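Local coordinates for protein probable acetyltransferase (PDB 2GE3) that binds acetyl coenzyme A and, as a GNAT-family member, probably transfers its acetyl group to an acceptor substrate, at residues E55-Q60 with H115-H120. Residues are numbered along the deposited sequence; the frame is centred on the assembly and turned at random.
Sequences ENDHPQ and HEFGLH
Phe117, in the last turn of helix 102-117, faces His58 in the loop between helix 43-55 and strand 60-65, their CA atoms 7.8 Å apart, and no hydrogen bond joins the two backbones. The Phe117 ring carries the contact. With CG anti to the backbone N (chi1 175°), it reaches across to the loop and sets its CD1/CE1 side against it. Phe117 CD1 lies 3.5 Å from the carbonyl oxygen Asp57 O, and the carbonyl oxygen Asn56 O approaches the ring edge near its plane, 3.8 Å from Phe117 CE1. The Asp57 and Phe117 side chains slide past each other in opposite directions, Asp57 OD2 4.0 Å from Phe117 CD1, with carboxylate and ring planes 29° apart. His58 meets Phe117 CE1 through the edge of its imidazole, CD2 to CE1 3.9 Å; the ring planes stand 71° apart, while Asn56 CB lies over the rim of one imidazole face. Arg77 of strand 68-77 touches both side chains. Asp57 and Gly118, each with positive phi, sit in Schellman motifs ending helices 43-55 and 102-117. This surface contact sets the turn after helix 43-55 against the C-terminal end of helix 102-117, helices flanking opposite faces of the GNAT sheet, toward which Gln60 and Pro59 point respectively.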
loop_
_atom_site.group_PDB
_atom_site.type_symbol
_atom_site.label_atom_id
_atom_site.label_comp_id
_atom_site.label_asym_id
_atom_site.label_seq_id
_atom_site.Cartn_x
_atom_site.Cartn_y
_atom_site.Cartn_z
ATOM N N GLU A 55 -2.071 1.722 22.072
ATOM C CA GLU A 55 -2.596 0.548 22.741
ATOM C C GLU A 55 -1.901 -0.716 22.235
ATOM O O GLU A 55 -1.524 -1.602 23.029
ATOM C CB GLU A 55 -4.134 0.507 22.632
ATOM C CG GLU A 55 -4.961 1.201 23.826
ATOM C CD GLU A 55 -4.387 2.531 24.510
ATOM O OE1 GLU A 55 -3.843 2.356 25.650
ATOM O OE2 GLU A 55 -4.531 3.715 23.984
ATOM N N ASN A 56 -1.683 -0.737 20.924
ATOM C CA ASN A 56 -0.988 -1.806 20.214
ATOM C C ASN A 56 0.511 -1.608 20.017
ATOM O O ASN A 56 1.148 -2.320 19.221
ATOM C CB ASN A 56 -1.653 -2.014 18.875
ATOM C CG ASN A 56 -3.110 -2.295 19.033
ATOM O OD1 ASN A 56 -3.506 -3.028 19.952
ATOM N ND2 ASN A 56 -3.924 -1.676 18.203
ATOM N N ASP A 57 1.046 -0.627 20.752
ATOM C CA ASP A 57 2.466 -0.442 20.936
ATOM C C ASP A 57 3.274 -0.074 19.653
ATOM O O ASP A 57 4.503 -0.268 19.639
ATOM C CB ASP A 57 3.035 -1.669 21.681
ATOM C CG ASP A 57 4.328 -1.356 22.418
ATOM O OD1 ASP A 57 4.351 -0.355 23.180
ATOM O OD2 ASP A 57 5.338 -2.095 22.227
ATOM N N HIS A 58 2.588 0.475 18.624
ATOM C CA HIS A 58 3.207 0.885 17.318
ATOM C C HIS A 58 3.950 2.246 17.382
ATOM O O HIS A 58 3.393 3.221 17.940
ATOM C CB HIS A 58 2.172 0.955 16.217
ATOM C CG HIS A 58 1.483 -0.344 15.964
ATOM N ND1 HIS A 58 0.324 -0.438 15.229
ATOM C CD2 HIS A 58 1.776 -1.603 16.374
ATOM C CE1 HIS A 58 -0.067 -1.698 15.187
ATOM N NE2 HIS A 58 0.800 -2.426 15.877
ATOM N N PRO A 59 5.216 2.285 16.878
ATOM C CA PRO A 59 6.159 3.408 17.147
ATOM C C PRO A 59 5.596 4.721 16.605
ATOM O O PRO A 59 5.169 4.766 15.448
ATOM C CB PRO A 59 7.436 3.009 16.400
ATOM C CG PRO A 59 7.258 1.588 15.994
ATOM C CD PRO A 59 5.818 1.210 16.065
ATOM N N GLN A 60 5.461 5.715 17.478
ATOM C CA GLN A 60 4.915 6.955 17.090
ATOM C C GLN A 60 5.475 8.028 18.004
ATOM O O GLN A 60 5.234 8.022 19.195
ATOM C CB GLN A 60 3.391 6.939 17.112
ATOM C CG GLN A 60 2.749 8.276 16.679
ATOM C CD GLN A 60 1.211 8.094 16.494
ATOM O OE1 GLN A 60 0.539 7.357 17.282
ATOM N NE2 GLN A 60 0.678 8.687 15.408
ATOM N N HIS A 115 12.544 -1.544 15.623
ATOM C CA HIS A 115 13.395 -2.668 15.717
ATOM C C HIS A 115 13.133 -3.398 17.061
ATOM O O HIS A 115 12.927 -4.573 17.043
ATOM C CB HIS A 115 14.831 -2.197 15.571
ATOM C CG HIS A 115 15.838 -3.295 15.374
ATOM N ND1 HIS A 115 17.115 -3.055 14.903
ATOM C CD2 HIS A 115 15.769 -4.629 15.577
ATOM C CE1 HIS A 115 17.782 -4.194 14.830
ATOM N NE2 HIS A 115 16.986 -5.165 15.218
ATOM N N GLU A 116 13.113 -2.680 18.183
ATOM C CA GLU A 116 12.761 -3.221 19.479
ATOM C C GLU A 116 11.436 -3.929 19.433
ATOM O O GLU A 116 11.276 -4.970 20.009
ATOM C CB GLU A 116 12.687 -2.110 20.528
ATOM C CG GLU A 116 12.802 -2.664 22.061
ATOM C CD GLU A 116 13.030 -1.528 23.114
ATOM O OE1 GLU A 116 13.205 -0.354 22.723
ATOM O OE2 GLU A 116 13.037 -1.785 24.347
ATOM N N PHE A 117 10.455 -3.350 18.762
ATOM C CA PHE A 117 9.179 -4.026 18.635
ATOM C C PHE A 117 9.301 -5.359 17.855
ATOM O O PHE A 117 8.452 -6.171 17.972
ATOM C CB PHE A 117 8.167 -3.065 17.971
ATOM C CG PHE A 117 6.830 -3.669 17.658
ATOM C CD1 PHE A 117 5.685 -3.296 18.417
ATOM C CD2 PHE A 117 6.677 -4.620 16.598
ATOM C CE1 PHE A 117 4.411 -3.841 18.127
ATOM C CE2 PHE A 117 5.419 -5.172 16.299
ATOM C CZ PHE A 117 4.273 -4.764 17.079
ATOM N N GLY A 118 10.270 -5.567 16.967
ATOM C CA GLY A 118 10.306 -6.834 16.277
ATOM C C GLY A 118 10.055 -6.790 14.789
ATOM O O GLY A 118 10.007 -7.830 14.168
ATOM N N LEU A 119 9.927 -5.591 14.202
ATOM C CA LEU A 119 9.750 -5.418 12.788
ATOM C C LEU A 119 11.044 -5.654 12.082
ATOM O O LEU A 119 12.135 -5.466 12.650
ATOM C CB LEU A 119 9.176 -4.031 12.462
ATOM C CG LEU A 119 7.785 -3.651 13.017
ATOM C CD1 LEU A 119 7.440 -2.184 12.643
ATOM C CD2 LEU A 119 6.663 -4.502 12.447
ATOM N N HIS A 120 10.925 -6.223 10.897
ATOM C CA HIS A 120 12.081 -6.553 10.040
ATOM C C HIS A 120 12.333 -5.443 8.976
ATOM O O HIS A 120 13.506 -5.055 8.648
ATOM C CB HIS A 120 11.834 -7.986 9.398
ATOM C CG HIS A 120 12.835 -8.392 8.363
ATOM N ND1 HIS A 120 14.093 -8.869 8.676
ATOM C CD2 HIS A 120 12.746 -8.421 7.012
ATOM C CE1 HIS A 120 14.727 -9.183 7.569
ATOM N NE2 HIS A 120 13.928 -8.937 6.543
#